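Local coordinates for protein cellobiose 2-epimerase (Caldibacillus thermoamylovorans, PDB 5ZHB) that catalyses the reversible epimerisation of cellobiose at C2 of its reducing-end glucose, which turns that unit into mannose, at residues 109-114 / 187-192; 132-137 / 194-199; 80-85 / 119-124; 253-258 / 271-276. All blocks are in the same frame, centred on the assembly; numbering follows the deposited sequence.

Contact 1 of 4, residues 109-114 / 187-192; sequences KHVYAQ and LHVLEA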
# COMPACT_ATOMS: atom_id res chain seq x y z
N LYS A 109 4.44 -0.11 18.20
CA LYS A 109 5.02 0.80 17.23
C LYS A 109 5.71 -0.05 16.17
O LYS A 109 6.70 -0.73 16.45
CB LYS A 109 6.06 1.64 17.97
CG LYS A 109 5.51 2.57 19.03
CD LYS A 109 4.63 3.71 18.57
CE LYS A 109 3.95 4.39 19.74
NZ LYS A 109 4.87 5.15 20.61
N HIS A 110 5.14 -0.05 14.96
CA HIS A 110 5.65 -0.91 13.90
C HIS A 110 6.24 0.02 12.82
O HIS A 110 5.61 1.03 12.48
CB HIS A 110 4.51 -1.81 13.41
CG HIS A 110 5.04 -2.99 12.66
ND1 HIS A 110 5.79 -2.84 11.51
CD2 HIS A 110 5.01 -4.30 12.94
CE1 HIS A 110 6.17 -4.03 11.07
NE2 HIS A 110 5.70 -4.95 11.92
N VAL A 111 7.41 -0.35 12.29
CA VAL A 111 8.06 0.41 11.23
C VAL A 111 7.12 0.56 10.03
O VAL A 111 7.07 1.60 9.41
CB VAL A 111 9.40 -0.26 10.85
CG1 VAL A 111 10.01 0.34 9.59
CG2 VAL A 111 10.43 -0.20 11.97
N TYR A 112 6.33 -0.48 9.73
CA TYR A 112 5.39 -0.47 8.61
C TYR A 112 4.40 0.67 8.78
O TYR A 112 4.10 1.39 7.83
CB TYR A 112 4.68 -1.82 8.57
CG TYR A 112 3.62 -2.06 7.51
CD1 TYR A 112 3.80 -1.67 6.18
CD2 TYR A 112 2.48 -2.78 7.82
CE1 TYR A 112 2.84 -1.95 5.23
CE2 TYR A 112 1.51 -3.06 6.88
CZ TYR A 112 1.69 -2.63 5.58
OH TYR A 112 0.73 -2.93 4.65
N ALA A 113 3.90 0.83 10.01
CA ALA A 113 2.96 1.90 10.26
C ALA A 113 3.64 3.27 10.14
O ALA A 113 3.03 4.20 9.61
CB ALA A 113 2.27 1.66 11.60
N GLN A 114 4.88 3.40 10.62
CA GLN A 114 5.59 4.68 10.56
C GLN A 114 5.81 5.07 9.10
O GLN A 114 5.65 6.23 8.74
CB GLN A 114 6.90 4.69 11.35
CG GLN A 114 6.83 4.08 12.75
CD GLN A 114 5.62 4.50 13.56
OE1 GLN A 114 5.31 5.69 13.70
NE2 GLN A 114 4.91 3.53 14.10
N LEU A 187 9.22 -2.64 1.27
CA LEU A 187 8.51 -2.06 0.12
C LEU A 187 7.88 -0.72 0.52
O LEU A 187 8.00 0.28 -0.21
CB LEU A 187 7.47 -3.05 -0.40
CG LEU A 187 6.60 -2.59 -1.58
CD1 LEU A 187 7.45 -2.16 -2.74
CD2 LEU A 187 5.63 -3.65 -2.03
N HIS A 188 7.16 -0.73 1.66
CA HIS A 188 6.42 0.45 2.09
C HIS A 188 7.35 1.53 2.65
O HIS A 188 7.03 2.71 2.55
CB HIS A 188 5.19 0.07 2.92
CG HIS A 188 4.25 -0.72 2.07
ND1 HIS A 188 3.53 -0.13 1.04
CD2 HIS A 188 4.04 -2.03 1.96
CE1 HIS A 188 2.85 -1.09 0.42
NE2 HIS A 188 3.15 -2.23 0.93
N VAL A 189 8.53 1.16 3.16
CA VAL A 189 9.51 2.18 3.47
C VAL A 189 9.94 2.85 2.16
O VAL A 189 9.99 4.07 2.09
CB VAL A 189 10.71 1.64 4.27
CG1 VAL A 189 11.82 2.69 4.41
CG2 VAL A 189 10.25 1.16 5.64
N LEU A 190 10.25 2.06 1.13
CA LEU A 190 10.64 2.64 -0.16
C LEU A 190 9.54 3.54 -0.73
O LEU A 190 9.79 4.65 -1.19
CB LEU A 190 11.01 1.49 -1.10
CG LEU A 190 11.39 1.88 -2.53
CD1 LEU A 190 12.61 2.80 -2.59
CD2 LEU A 190 11.68 0.62 -3.26
N GLU A 191 8.29 3.07 -0.68
CA GLU A 191 7.15 3.82 -1.18
C GLU A 191 7.08 5.17 -0.46
O GLU A 191 6.91 6.20 -1.09
CB GLU A 191 5.91 2.96 -0.92
CG GLU A 191 4.57 3.63 -1.13
CD GLU A 191 3.44 2.72 -0.66
OE1 GLU A 191 3.48 2.31 0.52
OE2 GLU A 191 2.58 2.37 -1.46
N ALA A 192 7.15 5.14 0.87
CA ALA A 192 7.05 6.35 1.68
C ALA A 192 8.18 7.33 1.36
O ALA A 192 7.98 8.53 1.18
CB ALA A 192 7.09 5.90 3.11
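Val111 and Tyr112, in the first turn of helix 111-128 just after strand 106-110, reach across to Val189 and His188 on helix 183-199, joining two inner helices of the (α/α)6 barrel expected of the GlcNAc 2-epimerase family. The side chains of Tyr112 and His188 run alongside one another in the same direction, their ring planes meeting obliquely at 55°. Tyr112 has CG anti to the backbone N (chi1 178°) and His188 anti to the carbonyl carbon (chi1 -63°), which brings the tyrosine edge to the imidazole, with Tyr112 CE1 3.5 Å from His188 CD2; Phe116 meets both rings. Beside them the valines touch through one methyl each, Val111 CG1 4.0 Å from Val189 CG2.

In the next shell, His188 ND1 donates to Glu191 OE1 in a nearly straight bond, modelled so short that its length is doubtful. Glu191 OE2 is held by Arg379 and Tyr375, which ties the imidazole to helix 375-387. On the 109-114 side, His110 N-caps helix 111-128: its ND1 accepts from Tyr112 N at 3.0 Å, with that nitrogen almost in the ring plane. His110 O is gripped twice, by Gln114 N and by Gln114 NE2, the latter 3.1 Å away, above the carbonyl plane.

Contact 2 of 4, residues 132-137 / 194-199; sequences EALDYA and TNLYRV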
# COMPACT_ATOMS: atom_id res chain seq x y z
N GLU A 132 3.59 21.74 9.51
CA GLU A 132 3.47 20.80 10.61
C GLU A 132 3.47 19.36 10.05
O GLU A 132 4.19 18.48 10.55
CB GLU A 132 2.18 21.19 11.32
CG GLU A 132 1.92 20.38 12.58
CD GLU A 132 0.52 20.59 13.14
OE1 GLU A 132 -0.50 20.04 12.60
OE2 GLU A 132 0.49 21.37 14.12
N ALA A 133 2.70 19.15 8.98
CA ALA A 133 2.58 17.85 8.35
C ALA A 133 3.96 17.36 7.90
O ALA A 133 4.31 16.21 8.13
CB ALA A 133 1.60 17.92 7.19
N LEU A 134 4.76 18.26 7.29
CA LEU A 134 6.07 17.88 6.80
C LEU A 134 7.02 17.57 7.96
O LEU A 134 7.80 16.61 7.86
CB LEU A 134 6.66 18.94 5.86
CG LEU A 134 8.10 18.69 5.40
CD1 LEU A 134 8.21 17.35 4.68
CD2 LEU A 134 8.64 19.81 4.51
N ASP A 135 6.96 18.36 9.04
CA ASP A 135 7.75 18.13 10.25
C ASP A 135 7.42 16.77 10.85
O ASP A 135 8.27 16.05 11.36
CB ASP A 135 7.47 19.19 11.30
CG ASP A 135 8.20 19.02 12.63
OD1 ASP A 135 9.46 19.03 12.62
OD2 ASP A 135 7.52 18.87 13.68
N TYR A 136 6.13 16.45 10.88
CA TYR A 136 5.69 15.16 11.39
C TYR A 136 6.33 14.05 10.56
O TYR A 136 6.86 13.09 11.11
CB TYR A 136 4.16 15.14 11.41
CG TYR A 136 3.51 15.66 12.68
CD1 TYR A 136 3.89 15.19 13.93
CD2 TYR A 136 2.47 16.58 12.62
CE1 TYR A 136 3.27 15.66 15.09
CE2 TYR A 136 1.83 17.03 13.77
CZ TYR A 136 2.23 16.57 15.01
OH TYR A 136 1.59 16.98 16.15
N ALA A 137 6.31 14.24 9.22
CA ALA A 137 6.88 13.25 8.30
C ALA A 137 8.36 13.04 8.59
O ALA A 137 8.84 11.90 8.73
CB ALA A 137 6.64 13.68 6.86
N THR A 194 10.08 7.51 -1.31
CA THR A 194 9.87 8.10 -2.63
C THR A 194 9.05 9.38 -2.53
O THR A 194 9.41 10.41 -3.13
CB THR A 194 9.20 7.10 -3.56
OG1 THR A 194 10.12 6.02 -3.60
CG2 THR A 194 9.00 7.63 -4.97
N ASN A 195 7.96 9.33 -1.76
CA ASN A 195 7.04 10.46 -1.65
C ASN A 195 7.68 11.60 -0.86
O ASN A 195 7.42 12.79 -1.15
CB ASN A 195 5.68 10.00 -1.11
CG ASN A 195 4.52 10.69 -1.78
OD1 ASN A 195 4.49 10.83 -3.01
ND2 ASN A 195 3.55 11.13 -0.98
N LEU A 196 8.51 11.24 0.13
CA LEU A 196 9.19 12.23 0.96
C LEU A 196 10.16 13.01 0.07
O LEU A 196 10.24 14.24 0.15
CB LEU A 196 9.87 11.56 2.15
CG LEU A 196 10.62 12.48 3.12
CD1 LEU A 196 9.76 13.60 3.69
CD2 LEU A 196 11.21 11.68 4.26
N TYR A 197 10.88 12.29 -0.80
CA TYR A 197 11.89 12.91 -1.64
C TYR A 197 11.24 13.86 -2.65
O TYR A 197 11.83 14.87 -3.02
CB TYR A 197 12.75 11.83 -2.30
CG TYR A 197 13.96 12.41 -3.00
CD1 TYR A 197 15.12 12.70 -2.30
CD2 TYR A 197 13.88 12.79 -4.34
CE1 TYR A 197 16.21 13.29 -2.93
CE2 TYR A 197 14.97 13.34 -4.99
CZ TYR A 197 16.13 13.60 -4.28
OH TYR A 197 17.18 14.17 -4.94
N ARG A 198 10.00 13.56 -3.08
CA ARG A 198 9.25 14.48 -3.93
C ARG A 198 9.09 15.83 -3.24
O ARG A 198 8.94 16.84 -3.90
CB ARG A 198 7.85 13.96 -4.28
CG ARG A 198 7.82 12.75 -5.19
CD ARG A 198 6.38 12.37 -5.52
NE ARG A 198 6.26 11.37 -6.59
CZ ARG A 198 6.09 10.05 -6.44
NH1 ARG A 198 5.80 9.50 -5.26
NH2 ARG A 198 6.25 9.29 -7.50
N VAL A 199 9.06 15.85 -1.92
CA VAL A 199 8.67 17.06 -1.20
C VAL A 199 9.85 17.69 -0.46
O VAL A 199 9.75 18.81 0.00
CB VAL A 199 7.53 16.49 -0.33
CG1 VAL A 199 7.65 16.75 1.16
CG2 VAL A 199 6.18 16.84 -0.91
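With CG turned to the far side from the backbone N (chi1 175°), Leu134 extends from helix 131-145 toward Leu196 and Val199, and Leu196, in the same first torsion, brings its CD1 toward the facing helix although its CB does not point there. Leu134 CD1 is the common point of the contact: it lies 3.6 Å from Val199 CG1 and 4.2 Å from Leu196 CD1. Val199 is twisted off any staggered position (chi1 127°), so the exact place of its CG1, and with it the closer of these two approaches, is less certain. Leu134 and Val199 run antiparallel alongside one another, while the two leucines cross nearly perpendicularly. Ala137 CB makes a looser touch, 4.4 Å from Leu196 CD1.

The short helix axes run at 134° to one another and come no closer than 11.7 Å, so the leucines, reaching out from both helices, do most of the bridging. Helix 111-128 flanks the contact, with Tyr125 against Leu134, Thr122 against Leu196 and Arg126 against Val199. On another face of 194-199, Arg198 NH1 donates to Asn195 OD1 at 2.9 Å, in the carbonyl plane and on a lone pair, while Arg198 NH2 pairs with Asp257 and Asn195 ND2 is bonded to helix 111-128. Such apolar packing of an outer helix against the far end of an inner one is characteristic of the two-layered (α/α)6 barrel.

Contact 3 of 4, residues 80-85 / 119-124; sequences RFLTEY and YALTEY
Leu82 and Leu121 form the tight part of this contact between helix 69-86 and helix 111-128, an outer and an inner helix of the (α/α)6 barrel. Leu82 CD2 rests against the end of Leu121, 3.9 Å from its CD2 and 4.1 Å from its CG. The two leucines differ in their first torsion: Leu82 holds CG anti to the backbone N (chi1 -179°), while Leu121 holds it anti to the carbonyl carbon (chi1 -74°), which swings its CD2 across to Leu82. The CA atoms of Leu82 and Leu121 are nonetheless 9.3 Å apart, and the backbones are joined through these leucine branches. Tyr79, Tyr136 and Leu140 also pack against Leu121.

The packing slackens at Thr83, whose CG2 is 4.5 Å from Leu121 CD2 and also touches Tyr136. Toward solvent, the exposed Arg80 and Glu84 make no contact with 119-124. Helix 69-86 widens here into a pi-type turn at 82-85. Elsewhere between the same helices, Tyr124 OH bonds to Asn76 OD1, a second link. Thr83 turns its polar branch back on its own helix, where OG1 is hydrogen-bonded to Tyr79 O.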
# COMPACT_ATOMS: atom_id res chain seq x y z
N ARG A 80 -6.31 15.55 10.98
CA ARG A 80 -6.65 15.84 12.37
C ARG A 80 -6.65 14.59 13.23
O ARG A 80 -6.02 14.55 14.27
CB ARG A 80 -8.02 16.53 12.49
CG ARG A 80 -8.01 17.95 11.96
CD ARG A 80 -9.29 18.68 12.34
NE ARG A 80 -10.47 18.35 11.54
CZ ARG A 80 -10.79 18.85 10.35
NH1 ARG A 80 -10.08 19.82 9.79
NH2 ARG A 80 -11.85 18.37 9.71
N PHE A 81 -7.35 13.55 12.81
CA PHE A 81 -7.41 12.33 13.59
C PHE A 81 -6.03 11.68 13.72
O PHE A 81 -5.70 11.10 14.77
CB PHE A 81 -8.38 11.34 12.95
CG PHE A 81 -8.71 10.22 13.92
CD1 PHE A 81 -9.46 10.48 15.06
CD2 PHE A 81 -8.30 8.89 13.70
CE1 PHE A 81 -9.83 9.45 15.91
CE2 PHE A 81 -8.61 7.89 14.59
CZ PHE A 81 -9.39 8.16 15.69
N LEU A 82 -5.28 11.68 12.62
CA LEU A 82 -3.95 11.09 12.60
C LEU A 82 -3.05 11.80 13.61
O LEU A 82 -2.39 11.13 14.39
CB LEU A 82 -3.32 11.10 11.20
CG LEU A 82 -1.93 10.47 11.09
CD1 LEU A 82 -2.04 8.95 11.26
CD2 LEU A 82 -1.24 10.84 9.79
N THR A 83 -2.98 13.14 13.57
CA THR A 83 -2.01 13.86 14.38
C THR A 83 -2.49 14.01 15.83
O THR A 83 -1.65 14.08 16.73
CB THR A 83 -1.66 15.21 13.75
OG1 THR A 83 -2.87 15.85 13.41
CG2 THR A 83 -0.83 15.05 12.49
N GLU A 84 -3.81 14.01 16.06
CA GLU A 84 -4.37 14.23 17.39
C GLU A 84 -4.43 12.96 18.23
O GLU A 84 -4.04 13.00 19.39
CB GLU A 84 -5.75 14.88 17.25
CG GLU A 84 -5.62 16.34 16.83
CD GLU A 84 -6.92 16.99 16.45
OE1 GLU A 84 -7.98 16.38 16.73
OE2 GLU A 84 -6.87 18.05 15.79
N TYR A 85 -4.82 11.82 17.63
CA TYR A 85 -5.02 10.57 18.35
C TYR A 85 -4.03 9.45 17.96
O TYR A 85 -3.63 8.68 18.82
CB TYR A 85 -6.47 10.16 18.15
CG TYR A 85 -7.43 11.17 18.77
CD1 TYR A 85 -7.59 11.27 20.15
CD2 TYR A 85 -8.13 12.07 17.97
CE1 TYR A 85 -8.42 12.23 20.71
CE2 TYR A 85 -8.99 13.01 18.52
CZ TYR A 85 -9.12 13.10 19.89
OH TYR A 85 -9.96 14.06 20.39
N TYR A 119 4.33 8.41 4.15
CA TYR A 119 3.70 8.44 2.84
C TYR A 119 2.47 9.36 2.83
O TYR A 119 2.28 10.13 1.89
CB TYR A 119 3.28 7.01 2.49
CG TYR A 119 2.78 6.78 1.06
CD1 TYR A 119 3.51 7.20 -0.04
CD2 TYR A 119 1.61 6.11 0.82
CE1 TYR A 119 3.10 6.95 -1.34
CE2 TYR A 119 1.15 5.87 -0.47
CZ TYR A 119 1.91 6.28 -1.56
OH TYR A 119 1.44 6.00 -2.81
N ALA A 120 1.61 9.24 3.85
CA ALA A 120 0.37 10.01 3.87
C ALA A 120 0.60 11.50 4.20
O ALA A 120 -0.05 12.37 3.59
CB ALA A 120 -0.58 9.38 4.84
N LEU A 121 1.51 11.76 5.13
CA LEU A 121 1.81 13.12 5.57
C LEU A 121 2.47 13.90 4.44
O LEU A 121 2.16 15.07 4.25
CB LEU A 121 2.68 13.08 6.82
CG LEU A 121 1.98 12.68 8.12
CD1 LEU A 121 3.00 12.29 9.15
CD2 LEU A 121 1.10 13.79 8.65
N THR A 122 3.36 13.25 3.67
CA THR A 122 4.00 13.90 2.54
C THR A 122 2.96 14.19 1.46
O THR A 122 2.97 15.28 0.91
CB THR A 122 5.22 13.11 2.04
OG1 THR A 122 4.88 11.78 1.67
CG2 THR A 122 6.29 13.06 3.11
N GLU A 123 2.01 13.27 1.22
CA GLU A 123 0.99 13.52 0.22
C GLU A 123 0.11 14.71 0.63
O GLU A 123 -0.25 15.56 -0.19
CB GLU A 123 0.13 12.28 0.01
CG GLU A 123 -0.75 12.33 -1.24
CD GLU A 123 0.02 12.32 -2.56
OE1 GLU A 123 1.23 12.02 -2.61
OE2 GLU A 123 -0.65 12.66 -3.54
N TYR A 124 -0.23 14.79 1.92
CA TYR A 124 -1.04 15.89 2.41
C TYR A 124 -0.24 17.18 2.24
O TYR A 124 -0.79 18.21 1.86
CB TYR A 124 -1.43 15.59 3.86
CG TYR A 124 -2.33 16.64 4.48
CD1 TYR A 124 -3.64 16.77 4.09
CD2 TYR A 124 -1.87 17.44 5.53
CE1 TYR A 124 -4.48 17.69 4.69
CE2 TYR A 124 -2.70 18.38 6.12
CZ TYR A 124 -4.00 18.51 5.70
OH TYR A 124 -4.86 19.41 6.28

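Contact 4 of 4, residues 253-258 / 271-276; sequences WLIDDA and QMVIDI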
# COMPACT_ATOMS: atom_id res chain seq x y z
N TRP A 253 6.21 -1.36 -10.13
CA TRP A 253 5.98 0.02 -10.51
C TRP A 253 6.35 1.00 -9.39
O TRP A 253 6.75 2.12 -9.70
CB TRP A 253 4.56 0.23 -11.02
CG TRP A 253 3.47 0.30 -9.99
CD1 TRP A 253 2.71 -0.73 -9.53
CD2 TRP A 253 2.98 1.48 -9.34
NE1 TRP A 253 1.83 -0.28 -8.59
CE2 TRP A 253 1.95 1.07 -8.47
CE3 TRP A 253 3.30 2.84 -9.40
CZ2 TRP A 253 1.24 1.98 -7.69
CZ3 TRP A 253 2.61 3.74 -8.61
CH2 TRP A 253 1.56 3.31 -7.80
N LEU A 254 6.27 0.56 -8.13
CA LEU A 254 6.77 1.39 -7.03
C LEU A 254 8.29 1.55 -7.09
O LEU A 254 8.79 2.66 -6.91
CB LEU A 254 6.34 0.85 -5.67
CG LEU A 254 4.83 0.91 -5.36
CD1 LEU A 254 4.57 0.35 -3.98
CD2 LEU A 254 4.25 2.32 -5.47
N ILE A 255 9.04 0.48 -7.33
CA ILE A 255 10.49 0.63 -7.50
C ILE A 255 10.75 1.58 -8.67
O ILE A 255 11.59 2.50 -8.60
CB ILE A 255 11.17 -0.74 -7.65
CG1 ILE A 255 11.11 -1.53 -6.34
CG2 ILE A 255 12.61 -0.60 -8.16
CD1 ILE A 255 11.33 -3.02 -6.49
N ASP A 256 9.98 1.42 -9.76
CA ASP A 256 10.18 2.27 -10.92
C ASP A 256 9.96 3.74 -10.57
O ASP A 256 10.73 4.62 -10.97
CB ASP A 256 9.27 1.90 -12.08
CG ASP A 256 9.80 2.30 -13.45
OD1 ASP A 256 11.02 2.55 -13.55
OD2 ASP A 256 9.00 2.39 -14.39
N ASP A 257 8.91 4.02 -9.79
CA ASP A 257 8.70 5.38 -9.34
C ASP A 257 9.89 5.86 -8.53
O ASP A 257 10.25 7.04 -8.62
CB ASP A 257 7.44 5.55 -8.50
CG ASP A 257 6.22 5.99 -9.27
OD1 ASP A 257 6.24 5.93 -10.52
OD2 ASP A 257 5.29 6.44 -8.61
N ALA A 258 10.51 4.97 -7.74
CA ALA A 258 11.65 5.36 -6.93
C ALA A 258 12.84 5.72 -7.84
O ALA A 258 13.51 6.74 -7.67
CB ALA A 258 12.00 4.25 -5.96
N GLN A 271 15.80 -3.20 -15.66
CA GLN A 271 15.52 -4.54 -16.17
C GLN A 271 14.75 -5.36 -15.13
O GLN A 271 13.91 -6.18 -15.48
CB GLN A 271 16.79 -5.31 -16.55
CG GLN A 271 16.48 -6.51 -17.44
CD GLN A 271 15.82 -6.05 -18.73
OE1 GLN A 271 16.34 -5.16 -19.41
NE2 GLN A 271 14.66 -6.62 -19.04
N MET A 272 15.05 -5.17 -13.84
CA MET A 272 14.29 -5.85 -12.80
C MET A 272 12.81 -5.45 -12.90
O MET A 272 11.96 -6.31 -12.88
CB MET A 272 14.85 -5.58 -11.39
CG MET A 272 13.96 -6.11 -10.27
SD MET A 272 14.69 -5.77 -8.65
CE MET A 272 14.75 -3.98 -8.67
N VAL A 273 12.51 -4.16 -12.99
CA VAL A 273 11.14 -3.68 -13.07
C VAL A 273 10.40 -4.42 -14.19
O VAL A 273 9.27 -4.89 -14.01
CB VAL A 273 11.18 -2.15 -13.24
CG1 VAL A 273 9.85 -1.57 -13.72
CG2 VAL A 273 11.61 -1.49 -11.93
N ILE A 274 11.07 -4.56 -15.35
CA ILE A 274 10.43 -5.08 -16.54
C ILE A 274 10.25 -6.58 -16.38
O ILE A 274 9.16 -7.09 -16.64
CB ILE A 274 11.24 -4.67 -17.79
CG1 ILE A 274 11.21 -3.18 -17.99
CG2 ILE A 274 10.75 -5.40 -19.05
CD1 ILE A 274 12.34 -2.64 -18.86
N ASP A 275 11.29 -7.27 -15.89
CA ASP A 275 11.27 -8.73 -15.78
C ASP A 275 10.21 -9.22 -14.79
O ASP A 275 9.57 -10.25 -15.00
CB ASP A 275 12.67 -9.24 -15.47
CG ASP A 275 13.69 -9.08 -16.61
OD1 ASP A 275 13.27 -8.74 -17.73
OD2 ASP A 275 14.88 -9.25 -16.34
N ILE A 276 10.05 -8.49 -13.68
CA ILE A 276 8.99 -8.82 -12.74
C ILE A 276 7.64 -8.75 -13.46
O ILE A 276 6.83 -9.66 -13.35
CB ILE A 276 9.04 -7.90 -11.50
CG1 ILE A 276 10.30 -8.14 -10.62
CG2 ILE A 276 7.77 -8.01 -10.66
CD1 ILE A 276 10.61 -6.97 -9.70
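Val273, with the largest share of buried surface here, sets its two methyls against Ile255 and Asp256 of helix 245-262. CG1 faces the acidic residue, 3.9 Å from Asp256 CG, and packs along CB and the carboxylate carbon of that side chain. CG2 fits between the backbone and the neighbouring isoleucine, 4.0 Å from Asp256 N and equally 4.0 Å from Ile255 CG2. This close seating agrees with the CA atoms of Asp256 and Val273 being 6.4 Å apart, the nearest such pair of the two segments.

Ile255 carries the second half of the contact. Its side chain and that of Val273 run antiparallel alongside each other, and Ile255 CG2, anti to the backbone N, also meets Met272 CE at 4.0 Å. Met272 runs extended through its first two torsions and then bends at chi3 (61°), which brings CE to Ile255; the two side chains cross almost perpendicularly. Leu190 of helix 183-199 backs Ile255 from another side.

Asp256 is buried, but its carboxylate is not left to the apolar neighbours: OD2 takes Lys322 and Lys260 as salt-bridge partners and Asn318 as a hydrogen-bond donor. Were Val273 cut back to an alanine, a gap would probably open beside Ile255 and Asp256, and Ile255 CG2 would keep Met272 CE as its remaining close partner in 271-276.

With the short axes 9.3 Å apart and at 161°, the two segments form a nearly antiparallel helical hairpin, the building element of the (α/α)6 barrel.

In the fold
All four contacts are buried, but contact 1 lies deepest, about 10 Å from the chain's centre to its own, against 16 to 17 Å for the others. Contacts 1 and 2 share helix 183-199; contacts 1 and 3 share helix 111-128. Contact 1 joins inner helices and pairs aromatic rings and valine methyls, with polar bonds behind them, whereas contacts 2 and 3 pair inner with outer helices through aliphatic groups. Contact 4 does likewise but with a buried aspartate taking part. Polar bonds tie contact 2 to both contact 3 and contact 4. Contacts 3 and 4 stand on opposite sides of the centre, without touching.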